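Local coordinates for ribosome hibernation protein YHBH (Vibrio cholerae serotype O1, PDB 4HEI) that associates with 100S ribosome dimers and probably inhibits translation by binding the 30S ribosome, with a fold resembling a double-stranded RNA-binding domain, at residues E51-L54 with A59-H62; H8-T13 with E68-A73; R29-I34 with K87-L92; S22-L27 with D79-Q84. One frame throughout, in Å; residues are numbered along the deposited sequence.

Contact 1 of 4, residues E51-L54 with A59-H62. With 3CO (cobalt (III) ion), chain C.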
loop_
_atom_site.group_PDB
_atom_site.type_symbol
_atom_site.label_atom_id
_atom_site.label_comp_id
_atom_site.label_asym_id
_atom_site.label_seq_id
_atom_site.Cartn_x
_atom_site.Cartn_y
_atom_site.Cartn_z
ATOM N N GLU A 51 5.724 -2.209 -0.279
ATOM C CA GLU A 51 5.029 -3.227 -1.049
ATOM C C GLU A 51 3.601 -3.367 -0.547
ATOM O O GLU A 51 3.335 -3.207 0.652
ATOM C CB GLU A 51 5.709 -4.590 -0.882
ATOM C CG GLU A 51 7.194 -4.651 -1.233
ATOM C CD GLU A 51 7.778 -6.038 -1.011
ATOM O OE1 GLU A 51 8.977 -6.242 -1.305
ATOM O OE2 GLU A 51 7.040 -6.930 -0.538
ATOM N N ALA A 52 2.683 -3.679 -1.455
ATOM C CA ALA A 52 1.292 -3.878 -1.063
ATOM C C ALA A 52 0.540 -4.830 -1.983
ATOM O O ALA A 52 0.763 -4.865 -3.203
ATOM C CB ALA A 52 0.552 -2.533 -1.001
ATOM N N THR A 53 -0.347 -5.614 -1.382
ATOM C CA THR A 53 -1.192 -6.536 -2.111
ATOM C C THR A 53 -2.590 -6.302 -1.573
ATOM O O THR A 53 -2.825 -6.422 -0.365
ATOM C CB THR A 53 -0.813 -8.017 -1.862
ATOM O OG1 THR A 53 0.566 -8.223 -2.189
ATOM C CG2 THR A 53 -1.664 -8.934 -2.734
ATOM N N LEU A 54 -3.503 -5.929 -2.456
ATOM C CA LEU A 54 -4.881 -5.691 -2.063
ATOM C C LEU A 54 -5.741 -6.811 -2.642
ATOM O O LEU A 54 -5.685 -7.101 -3.841
ATOM C CB LEU A 54 -5.375 -4.346 -2.598
ATOM C CG LEU A 54 -4.520 -3.084 -2.438
ATOM C CD1 LEU A 54 -5.374 -1.864 -2.775
ATOM C CD2 LEU A 54 -3.976 -2.979 -1.033
ATOM N N ALA A 59 -10.281 -10.432 -7.519
ATOM C CA ALA A 59 -9.011 -9.983 -8.075
ATOM C C ALA A 59 -8.004 -9.505 -7.037
ATOM O O ALA A 59 -8.324 -9.339 -5.866
ATOM C CB ALA A 59 -9.257 -8.881 -9.099
ATOM N N GLU A 60 -6.776 -9.306 -7.497
ATOM C CA GLU A 60 -5.694 -8.824 -6.657
ATOM C C GLU A 60 -5.046 -7.641 -7.323
ATOM O O GLU A 60 -4.920 -7.594 -8.547
ATOM C CB GLU A 60 -4.612 -9.881 -6.463
ATOM C CG GLU A 60 -4.864 -10.875 -5.373
ATOM C CD GLU A 60 -3.691 -11.823 -5.228
ATOM O OE1 GLU A 60 -3.226 -12.344 -6.259
ATOM O OE2 GLU A 60 -3.232 -12.040 -4.092
ATOM N N ILE A 61 -4.625 -6.697 -6.498
ATOM C CA ILE A 61 -3.939 -5.505 -6.944
ATOM C C ILE A 61 -2.612 -5.562 -6.202
ATOM O O ILE A 61 -2.581 -5.678 -4.967
ATOM C CB ILE A 61 -4.708 -4.228 -6.547
ATOM C CG1 ILE A 61 -6.080 -4.221 -7.228
ATOM C CG2 ILE A 61 -3.903 -2.989 -6.931
ATOM C CD1 ILE A 61 -6.015 -4.236 -8.739
ATOM N N HIS A 62 -1.521 -5.509 -6.954
ATOM C CA HIS A 62 -0.198 -5.583 -6.354
ATOM C C HIS A 62 0.747 -4.563 -6.968
ATOM O O HIS A 62 0.700 -4.300 -8.173
ATOM C CB HIS A 62 0.363 -7.013 -6.515
ATOM C CG HIS A 62 1.820 -7.147 -6.184
ATOM N ND1 HIS A 62 2.817 -6.900 -7.102
ATOM C CD2 HIS A 62 2.448 -7.484 -5.032
ATOM C CE1 HIS A 62 3.996 -7.075 -6.531
ATOM N NE2 HIS A 62 3.802 -7.431 -5.274
HETATM CO CO 3CO C . 5.236 -7.736 -3.810
#
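Segments 51-54 and 59-62, parts of strands 47-56 and 59-67, run antiparallel, their short axes 4.6 Å apart at closest and 166° between directions, as the two arms of the hairpin that ends the sheet. L54 and I61 form the hydrogen-bonded pair: L54 N gives to I61 O at 2.7 Å, nearly straight, and I61 N returns the bond to L54 O at 2.9 Å, each in the plane of the accepting carbonyl. T53 and H62 are the neighbouring non-hydrogen-bonded pair, with a CA-H...O contact from H62 CA to A52 O.

On the face carrying T53 and H62, the threonine hydroxyl comes to the rim of the imidazole, OG1 lying in the ring plane 3.5 Å from H62 CD2. The T53 methyl CG2 turns the other way along the strand and meets E60 OE2 at 3.7 Å. H62 has CG anti to its backbone N (chi1 168°), which turns the CD2 side of the ring toward T53, and its NE2 binds the cobalt(III) ion at 2.1 Å; H64 completes the histidine pair. On the face with L54 and I61, the two CB atoms sit 4.0 Å apart, and helices 14-27 and 70-91 cover them, F24 and L27 on L54, and L81 on I61.

Chemically the hairpin is two-sided: aliphatic carbon faces the helices, while polar groups lie on the other face. E51 OE2 stands 3.8 Å from the cobalt, beyond bonding distance; its carboxylate, already paired with R42, could add only a modest electrostatic contribution there.

Contact 2 of 4, residues H8-T13 with E68-A73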
loop_
_atom_site.group_PDB
_atom_site.type_symbol
_atom_site.label_atom_id
_atom_site.label_comp_id
_atom_site.label_asym_id
_atom_site.label_seq_id
_atom_site.Cartn_x
_atom_site.Cartn_y
_atom_site.Cartn_z
ATOM N N HIS A 8 10.644 -5.083 7.476
ATOM C CA HIS A 8 11.796 -5.965 7.298
ATOM C C HIS A 8 13.058 -5.116 7.181
ATOM O O HIS A 8 13.172 -4.282 6.282
ATOM C CB HIS A 8 11.636 -6.819 6.040
ATOM C CG HIS A 8 12.799 -7.724 5.776
ATOM N ND1 HIS A 8 13.030 -8.870 6.507
ATOM C CD2 HIS A 8 13.810 -7.637 4.880
ATOM C CE1 HIS A 8 14.135 -9.449 6.073
ATOM N NE2 HIS A 8 14.628 -8.722 5.086
ATOM N N HIS A 9 14.004 -5.338 8.088
ATOM C CA HIS A 9 15.254 -4.584 8.096
ATOM C C HIS A 9 14.959 -3.094 8.173
ATOM O O HIS A 9 15.523 -2.300 7.429
ATOM C CB HIS A 9 16.074 -4.880 6.836
ATOM C CG HIS A 9 16.628 -6.271 6.786
ATOM N ND1 HIS A 9 17.430 -6.715 5.755
ATOM C CD2 HIS A 9 16.504 -7.313 7.641
ATOM C CE1 HIS A 9 17.777 -7.970 5.979
ATOM N NE2 HIS A 9 17.229 -8.357 7.117
ATOM N N ILE A 10 14.064 -2.722 9.079
ATOM C CA ILE A 10 13.686 -1.327 9.234
ATOM C C ILE A 10 13.081 -1.080 10.607
ATOM O O ILE A 10 12.574 -1.998 11.256
ATOM C CB ILE A 10 12.646 -0.922 8.165
ATOM C CG1 ILE A 10 12.367 0.584 8.241
ATOM C CG2 ILE A 10 11.352 -1.703 8.377
ATOM C CD1 ILE A 10 11.336 1.067 7.236
ATOM N N ASP A 11 13.144 0.171 11.052
ATOM C CA ASP A 11 12.563 0.528 12.334
ATOM C C ASP A 11 11.134 0.963 12.053
ATOM O O ASP A 11 10.873 2.141 11.815
ATOM C CB ASP A 11 13.342 1.671 12.989
ATOM C CG ASP A 11 12.674 2.180 14.254
ATOM O OD1 ASP A 11 11.956 1.390 14.900
ATOM O OD2 ASP A 11 12.874 3.360 14.608
ATOM N N LEU A 12 10.221 -0.001 12.050
ATOM C CA LEU A 12 8.811 0.278 11.798
ATOM C C LEU A 12 8.260 1.112 12.957
ATOM O O LEU A 12 8.168 0.633 14.085
ATOM C CB LEU A 12 8.039 -1.040 11.673
ATOM C CG LEU A 12 6.580 -1.004 11.213
ATOM C CD1 LEU A 12 6.483 -0.393 9.821
ATOM C CD2 LEU A 12 6.028 -2.425 11.202
ATOM N N THR A 13 7.908 2.363 12.675
ATOM C CA THR A 13 7.389 3.266 13.699
ATOM C C THR A 13 5.874 3.385 13.647
ATOM O O THR A 13 5.247 3.029 12.649
ATOM C CB THR A 13 7.969 4.684 13.537
ATOM O OG1 THR A 13 7.541 5.230 12.287
ATOM C CG2 THR A 13 9.489 4.648 13.567
ATOM N N GLU A 68 14.205 7.236 -1.572
ATOM C CA GLU A 68 15.222 7.405 -0.546
ATOM C C GLU A 68 14.491 7.665 0.772
ATOM O O GLU A 68 15.044 7.446 1.850
ATOM C CB GLU A 68 16.166 8.567 -0.889
ATOM C CG GLU A 68 17.277 8.182 -1.872
ATOM C CD GLU A 68 18.226 9.325 -2.184
ATOM O OE1 GLU A 68 18.739 9.956 -1.234
ATOM O OE2 GLU A 68 18.469 9.588 -3.382
ATOM N N ASN A 69 13.238 8.119 0.677
ATOM C CA ASN A 69 12.421 8.387 1.866
ATOM C C ASN A 69 11.216 7.434 1.890
ATOM O O ASN A 69 10.470 7.347 0.923
ATOM C CB ASN A 69 11.938 9.841 1.864
ATOM C CG ASN A 69 11.061 10.168 3.058
ATOM O OD1 ASN A 69 9.853 9.939 3.038
ATOM N ND2 ASN A 69 11.674 10.690 4.112
ATOM N N MET A 70 11.028 6.731 3.002
ATOM C CA MET A 70 9.936 5.764 3.126
ATOM C C MET A 70 8.535 6.345 2.958
ATOM O O MET A 70 7.679 5.737 2.327
ATOM C CB MET A 70 10.030 5.029 4.466
ATOM C CG MET A 70 8.999 3.912 4.640
ATOM S SD MET A 70 9.089 2.661 3.326
ATOM C CE MET A 70 10.445 1.689 3.907
ATOM N N TYR A 71 8.291 7.525 3.512
ATOM C CA TYR A 71 6.971 8.121 3.379
ATOM C C TYR A 71 6.689 8.464 1.928
ATOM O O TYR A 71 5.560 8.327 1.456
ATOM C CB TYR A 71 6.865 9.353 4.280
ATOM C CG TYR A 71 6.809 8.990 5.746
ATOM C CD1 TYR A 71 5.594 8.716 6.371
ATOM C CD2 TYR A 71 7.976 8.888 6.499
ATOM C CE1 TYR A 71 5.538 8.351 7.706
ATOM C CE2 TYR A 71 7.934 8.524 7.841
ATOM C CZ TYR A 71 6.714 8.258 8.440
ATOM O OH TYR A 71 6.671 7.901 9.764
ATOM N N ALA A 72 7.719 8.898 1.207
ATOM C CA ALA A 72 7.571 9.223 -0.205
ATOM C C ALA A 72 7.338 7.914 -0.967
ATOM O O ALA A 72 6.602 7.876 -1.953
ATOM C CB ALA A 72 8.827 9.915 -0.721
ATOM N N ALA A 73 7.979 6.846 -0.505
ATOM C CA ALA A 73 7.818 5.537 -1.137
ATOM C C ALA A 73 6.360 5.100 -1.008
ATOM O O ALA A 73 5.752 4.625 -1.968
ATOM C CB ALA A 73 8.737 4.514 -0.471
HETATM O O HOH W 1 8.860 7.473 11.141
#
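I10 and M70 make the apolar part of this contact, reaching toward each other tip to tip until I10 CD1 and M70 CE are 3.5 Å apart. The isoleucine arm is straight, CG1 anti to the backbone N and CD1 continuing the line (chi2 -179°), whereas the methionine bends at its second and third torsions and presents its terminal methyl. M16 of helix 14-27 touches both side chains, as do residues of strand 34-44, V43 on I10 and L41 on M70.

The polar part runs through water. T13 and Y71 cross at about a right angle with their oxygens 3.8 Å apart, and one water bridges them, 2.8 Å from T13 OG1 and 2.6 Å from Y71 OH, lying at the edge of the tyrosine ring and in its plane. Y71 OH is also hydrogen-bonded to S15 OG.

Capping is the third element. T13 is the N-cap of helix 14-27, its OG1 accepting from M16 N, and N69 is the N-cap of helix 70-91, its OD1 taking A72 N at 3.0 Å on a carbonyl lone pair.

The chemistry therefore joins the starts of two helices: a single methyl-to-methyl touch beside a water bridge. T13 OG1 serves both cap and water, so the bridge is anchored at an oxygen whose position the first turn of helix 14-27 already fixes.

Contact 3 of 4, residues R29-I34 with K87-L92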
loop_
_atom_site.group_PDB
_atom_site.type_symbol
_atom_site.label_atom_id
_atom_site.label_comp_id
_atom_site.label_asym_id
_atom_site.label_seq_id
_atom_site.Cartn_x
_atom_site.Cartn_y
_atom_site.Cartn_z
ATOM N N ARG A 29 -12.797 4.844 0.377
ATOM C CA ARG A 29 -13.988 5.635 0.074
ATOM C C ARG A 29 -14.317 5.587 -1.418
ATOM O O ARG A 29 -15.459 5.792 -1.816
ATOM C CB ARG A 29 -13.794 7.084 0.515
ATOM C CG ARG A 29 -13.654 7.273 2.011
ATOM C CD ARG A 29 -14.871 6.753 2.757
ATOM N NE ARG A 29 -14.765 7.027 4.183
ATOM C CZ ARG A 29 -15.729 7.594 4.890
ATOM N NH1 ARG A 29 -16.865 7.931 4.288
ATOM N NH2 ARG A 29 -15.549 7.846 6.181
ATOM N N PHE A 30 -13.309 5.304 -2.237
ATOM C CA PHE A 30 -13.494 5.239 -3.683
ATOM C C PHE A 30 -13.582 3.812 -4.205
ATOM O O PHE A 30 -14.180 3.558 -5.253
ATOM C CB PHE A 30 -12.351 5.973 -4.369
ATOM C CG PHE A 30 -12.359 7.443 -4.116
ATOM C CD1 PHE A 30 -13.239 8.271 -4.806
ATOM C CD2 PHE A 30 -11.526 8.000 -3.158
ATOM C CE1 PHE A 30 -13.289 9.636 -4.542
ATOM C CE2 PHE A 30 -11.566 9.365 -2.886
ATOM C CZ PHE A 30 -12.454 10.186 -3.582
ATOM N N PHE A 31 -12.989 2.885 -3.465
ATOM C CA PHE A 31 -12.990 1.475 -3.832
ATOM C C PHE A 31 -13.467 0.738 -2.598
ATOM O O PHE A 31 -12.701 0.543 -1.658
ATOM C CB PHE A 31 -11.572 1.048 -4.187
ATOM C CG PHE A 31 -10.896 1.987 -5.127
ATOM C CD1 PHE A 31 -11.253 2.020 -6.469
ATOM C CD2 PHE A 31 -9.937 2.879 -4.663
ATOM C CE1 PHE A 31 -10.664 2.932 -7.341
ATOM C CE2 PHE A 31 -9.343 3.793 -5.521
ATOM C CZ PHE A 31 -9.709 3.820 -6.868
ATOM N N ASP A 32 -14.726 0.315 -2.616
ATOM C CA ASP A 32 -15.336 -0.342 -1.462
ATOM C C ASP A 32 -15.351 -1.869 -1.420
ATOM O O ASP A 32 -16.029 -2.456 -0.573
ATOM C CB ASP A 32 -16.764 0.177 -1.302
ATOM C CG ASP A 32 -17.629 -0.127 -2.509
ATOM O OD1 ASP A 32 -18.704 0.496 -2.638
ATOM O OD2 ASP A 32 -17.240 -0.995 -3.323
ATOM N N HIS A 33 -14.607 -2.517 -2.310
ATOM C CA HIS A 33 -14.576 -3.972 -2.326
ATOM C C HIS A 33 -13.218 -4.542 -1.906
ATOM O O HIS A 33 -12.842 -5.646 -2.293
ATOM C CB HIS A 33 -14.957 -4.479 -3.714
ATOM C CG HIS A 33 -16.312 -4.030 -4.160
ATOM N ND1 HIS A 33 -17.445 -4.223 -3.399
ATOM C CD2 HIS A 33 -16.719 -3.408 -5.291
ATOM C CE1 HIS A 33 -18.492 -3.741 -4.044
ATOM N NE2 HIS A 33 -18.080 -3.240 -5.194
ATOM N N ILE A 34 -12.495 -3.766 -1.108
ATOM C CA ILE A 34 -11.185 -4.142 -0.593
ATOM C C ILE A 34 -11.333 -5.003 0.657
ATOM O O ILE A 34 -11.825 -4.539 1.686
ATOM C CB ILE A 34 -10.359 -2.888 -0.221
ATOM C CG1 ILE A 34 -10.095 -2.042 -1.469
ATOM C CG2 ILE A 34 -9.046 -3.308 0.437
ATOM C CD1 ILE A 34 -9.424 -0.710 -1.184
ATOM N N LYS A 87 -8.617 1.064 -12.891
ATOM C CA LYS A 87 -8.746 0.194 -14.055
ATOM C C LYS A 87 -9.620 -1.008 -13.699
ATOM O O LYS A 87 -10.548 -1.353 -14.429
ATOM C CB LYS A 87 -7.366 -0.279 -14.521
ATOM C CG LYS A 87 -6.439 0.852 -14.934
ATOM C CD LYS A 87 -5.097 0.331 -15.431
ATOM C CE LYS A 87 -4.180 1.480 -15.840
ATOM N NZ LYS A 87 -2.851 1.016 -16.340
ATOM N N HIS A 88 -9.330 -1.642 -12.568
ATOM C CA HIS A 88 -10.112 -2.795 -12.136
ATOM C C HIS A 88 -11.558 -2.412 -11.832
ATOM O O HIS A 88 -12.475 -3.211 -12.022
ATOM C CB HIS A 88 -9.482 -3.432 -10.897
ATOM C CG HIS A 88 -10.349 -4.467 -10.252
ATOM N ND1 HIS A 88 -11.447 -4.143 -9.484
ATOM C CD2 HIS A 88 -10.308 -5.819 -10.296
ATOM C CE1 HIS A 88 -12.045 -5.251 -9.085
ATOM N NE2 HIS A 88 -11.375 -6.282 -9.564
ATOM N N LYS A 89 -11.757 -1.190 -11.349
ATOM C CA LYS A 89 -13.096 -0.717 -11.033
ATOM C C LYS A 89 -13.844 -0.532 -12.345
ATOM O O LYS A 89 -15.059 -0.722 -12.416
ATOM C CB LYS A 89 -13.027 0.610 -10.275
ATOM C CG LYS A 89 -14.373 1.117 -9.791
ATOM C CD LYS A 89 -14.223 2.402 -8.992
ATOM C CE LYS A 89 -15.568 2.902 -8.488
ATOM N NZ LYS A 89 -15.426 4.160 -7.703
ATOM N N GLU A 90 -13.099 -0.162 -13.383
ATOM C CA GLU A 90 -13.671 0.046 -14.705
ATOM C C GLU A 90 -14.211 -1.275 -15.240
ATOM O O GLU A 90 -15.366 -1.357 -15.664
ATOM C CB GLU A 90 -12.610 0.597 -15.658
ATOM C CG GLU A 90 -13.113 0.843 -17.071
ATOM N N LYS A 91 -13.371 -2.305 -15.214
ATOM C CA LYS A 91 -13.766 -3.624 -15.691
ATOM C C LYS A 91 -15.087 -4.034 -15.050
ATOM O O LYS A 91 -16.042 -4.386 -15.742
ATOM N N LEU A 92 -15.133 -3.974 -13.723
ATOM C CA LEU A 92 -16.334 -4.332 -12.981
ATOM C C LEU A 92 -17.492 -3.410 -13.348
ATOM O O LEU A 92 -18.645 -3.828 -13.112
ATOM C CB LEU A 92 -16.068 -4.249 -11.474
#
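The loop 29-34 passes the last turns of helix 70-91 without pairing to it, and the nearest CA atoms, those of F31 and K89, are 7.5 Å apart. K89 spans the gap almost alone. Its first torsion puts CG anti to the backbone N (chi1 -175°) and every later bond is extended, so the chain leaves the helix as a straight rod. At the end NZ donates to F30 O at 2.8 Å, arriving in the carbonyl plane with a C=O...N angle of 156°.

On the way the lysine's aliphatic part crosses the F31 side chain at about a right angle. CD carries this touch, 3.9 Å from F31 CD1 and 4.0 Å from F31 CE1, approaching the ring obliquely. F31 is buried, and L85 and N86 of the same helix also pack on it. One face of its ring takes F30 CB, 3.8 Å above the plane and offset toward the rim. The lysine thus spends its carbon on the phenylalanine and its charge on a backbone oxygen; the ammonium would be expected to polarise that F30 carbonyl.

In the beta-alpha-beta-beta-beta-alpha fold of the HPF/YfiA family, this is the turn that carries the chain from helix 14-27 into strand 34-44, part of the beta-alpha-beta crossover that places strands 2-8 and 34-44 parallel. Here that turn is tied to the C-terminal end of the second helix.

Contact 4 of 4, residues S22-L27 with D79-Q84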
loop_
_atom_site.group_PDB
_atom_site.type_symbol
_atom_site.label_atom_id
_atom_site.label_comp_id
_atom_site.label_asym_id
_atom_site.label_seq_id
_atom_site.Cartn_x
_atom_site.Cartn_y
_atom_site.Cartn_z
ATOM N N SER A 22 -3.803 5.935 7.312
ATOM C CA SER A 22 -4.416 7.156 6.812
ATOM C C SER A 22 -4.672 7.060 5.306
ATOM O O SER A 22 -5.781 7.335 4.831
ATOM C CB SER A 22 -3.505 8.352 7.115
ATOM O OG SER A 22 -4.077 9.555 6.640
ATOM N N LYS A 23 -3.648 6.659 4.558
ATOM C CA LYS A 23 -3.755 6.532 3.106
ATOM C C LYS A 23 -4.834 5.533 2.680
ATOM O O LYS A 23 -5.584 5.788 1.739
ATOM C CB LYS A 23 -2.407 6.097 2.513
ATOM C CG LYS A 23 -1.235 6.992 2.887
ATOM C CD LYS A 23 -1.340 8.373 2.256
ATOM C CE LYS A 23 -1.173 8.301 0.751
ATOM N NZ LYS A 23 -1.072 9.652 0.137
ATOM N N PHE A 24 -4.908 4.394 3.364
ATOM C CA PHE A 24 -5.893 3.376 3.025
ATOM C C PHE A 24 -7.312 3.735 3.452
ATOM O O PHE A 24 -8.279 3.327 2.809
ATOM C CB PHE A 24 -5.457 2.022 3.586
ATOM C CG PHE A 24 -4.459 1.321 2.713
ATOM C CD1 PHE A 24 -4.883 0.585 1.609
ATOM C CD2 PHE A 24 -3.095 1.452 2.945
ATOM C CE1 PHE A 24 -3.959 -0.007 0.749
ATOM C CE2 PHE A 24 -2.165 0.866 2.090
ATOM C CZ PHE A 24 -2.599 0.135 0.988
ATOM N N ASP A 25 -7.445 4.539 4.502
ATOM C CA ASP A 25 -8.775 4.970 4.914
ATOM C C ASP A 25 -9.357 5.893 3.838
ATOM O O ASP A 25 -10.561 5.886 3.597
ATOM C CB ASP A 25 -8.736 5.696 6.264
ATOM C CG ASP A 25 -8.688 4.736 7.434
ATOM O OD1 ASP A 25 -8.980 3.541 7.232
ATOM O OD2 ASP A 25 -8.376 5.178 8.559
ATOM N N LYS A 26 -8.509 6.680 3.182
ATOM C CA LYS A 26 -8.992 7.569 2.133
ATOM C C LYS A 26 -9.377 6.743 0.915
ATOM O O LYS A 26 -10.427 6.948 0.299
ATOM C CB LYS A 26 -7.913 8.578 1.733
ATOM C CG LYS A 26 -7.547 9.577 2.818
ATOM C CD LYS A 26 -6.585 10.625 2.279
ATOM C CE LYS A 26 -6.275 11.684 3.318
ATOM N NZ LYS A 26 -7.512 12.374 3.777
ATOM N N LEU A 27 -8.511 5.793 0.592
ATOM C CA LEU A 27 -8.690 4.901 -0.540
ATOM C C LEU A 27 -9.999 4.106 -0.530
ATOM O O LEU A 27 -10.669 3.986 -1.559
ATOM C CB LEU A 27 -7.510 3.927 -0.591
ATOM C CG LEU A 27 -7.395 3.030 -1.818
ATOM C CD1 LEU A 27 -7.085 3.898 -3.029
ATOM C CD2 LEU A 27 -6.292 2.004 -1.609
ATOM N N ASP A 79 -0.218 5.742 -5.219
ATOM C CA ASP A 79 -0.556 6.246 -6.542
ATOM C C ASP A 79 -0.621 5.100 -7.549
ATOM O O ASP A 79 -1.478 5.099 -8.429
ATOM C CB ASP A 79 0.451 7.303 -7.008
ATOM C CG ASP A 79 0.223 8.654 -6.348
ATOM O OD1 ASP A 79 -0.951 9.027 -6.165
ATOM O OD2 ASP A 79 1.209 9.350 -6.023
ATOM N N LYS A 80 0.271 4.121 -7.413
ATOM C CA LYS A 80 0.267 2.973 -8.321
ATOM C C LYS A 80 -0.967 2.101 -8.074
ATOM O O LYS A 80 -1.597 1.621 -9.014
ATOM C CB LYS A 80 1.527 2.122 -8.136
ATOM C CG LYS A 80 2.826 2.805 -8.521
ATOM C CD LYS A 80 3.981 1.807 -8.506
ATOM C CE LYS A 80 5.305 2.480 -8.820
ATOM N NZ LYS A 80 6.415 1.485 -8.895
ATOM N N LEU A 81 -1.304 1.899 -6.803
ATOM C CA LEU A 81 -2.463 1.086 -6.445
ATOM C C LEU A 81 -3.754 1.732 -6.942
ATOM O O LEU A 81 -4.630 1.056 -7.468
ATOM C CB LEU A 81 -2.534 0.901 -4.923
ATOM C CG LEU A 81 -1.383 0.135 -4.263
ATOM C CD1 LEU A 81 -1.569 0.159 -2.752
ATOM C CD2 LEU A 81 -1.359 -1.300 -4.775
ATOM N N VAL A 82 -3.861 3.048 -6.775
ATOM C CA VAL A 82 -5.050 3.774 -7.220
ATOM C C VAL A 82 -5.249 3.619 -8.727
ATOM O O VAL A 82 -6.372 3.406 -9.184
ATOM C CB VAL A 82 -4.958 5.282 -6.866
ATOM C CG1 VAL A 82 -6.138 6.040 -7.471
ATOM C CG2 VAL A 82 -4.955 5.459 -5.360
ATOM N N ARG A 83 -4.168 3.718 -9.502
ATOM C CA ARG A 83 -4.260 3.564 -10.957
ATOM C C ARG A 83 -4.823 2.190 -11.281
ATOM O O ARG A 83 -5.741 2.053 -12.090
ATOM C CB ARG A 83 -2.885 3.688 -11.627
ATOM C CG ARG A 83 -2.213 5.036 -11.482
ATOM C CD ARG A 83 -1.183 5.251 -12.591
ATOM N NE ARG A 83 -0.446 6.496 -12.408
ATOM C CZ ARG A 83 0.585 6.644 -11.581
ATOM N NH1 ARG A 83 1.016 5.617 -10.858
ATOM N NH2 ARG A 83 1.177 7.825 -11.464
ATOM N N GLN A 84 -4.265 1.164 -10.648
ATOM C CA GLN A 84 -4.725 -0.196 -10.887
ATOM C C GLN A 84 -6.153 -0.423 -10.397
ATOM O O GLN A 84 -6.915 -1.161 -11.018
ATOM C CB GLN A 84 -3.779 -1.196 -10.225
ATOM C CG GLN A 84 -2.383 -1.198 -10.818
ATOM C CD GLN A 84 -1.492 -2.252 -10.192
ATOM O OE1 GLN A 84 -1.798 -3.445 -10.225
ATOM N NE2 GLN A 84 -0.382 -1.813 -9.614
HETATM O O HOH W 2 -0.587 8.844 -2.850
#
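L27 carries the closer of the two apolar touches between these helices. Its CB points toward helix 70-91, and CG stands anti to the backbone N (chi1 -172°), sending the side chain across the gap. At CG the chain branches: CD1 goes to V82, stopping 3.5 Å from V82 CG2, while CD2 faces I34 CD1. The leucine and valine slide past each other in opposite directions, touching through these methyls. L85, one turn further along the helix from L81, also touches L27.

F24, one turn earlier, makes the second touch. Its ring crosses the L81 side chain at about a right angle and brings CZ to 3.9 Å from L81 CD1, in an oblique approach. The L81 side chain also packs on A52 and A63 of the sheet.

Toward solvent the join turns polar. A water accepts from K23 NZ at 3.1 Å and gives a weak bond to D79 OD1 at 3.3 Å; the two charged ends are themselves 6.3 Å apart, and K23 NZ has its direct salt bridge with D75.

Two helices packed side by side on one face of a four-stranded sheet, with leucine and phenylalanine filling the layer between, are the core of this double-stranded-RNA-binding-like fold.

Contacts 1, 3 and 4 touch one another. Contact 1 meets contact 4 where L54 CD2 lies 3.5 Å from F24 CE1 and I61 CG2 3.7 Å from L81 CD2, so the hairpin's buried face and the helix pair share one core; H62 O and Q84 NE2, 3.1 Å apart, add a probable hydrogen bond. Contact 1 packs on contact 3 through A59 CB and H88 NE2, 3.4 Å apart. Contacts 3 and 4 both use helix 70-91, their centres 11 Å apart. Contact 2 stands apart at its other end, its centre about 28 Å from that of contact 3. The cobalt site belongs to contact 1; the side chain of L81 is about 9 Å from a cobalt and the side chain of M70 about 13 Å.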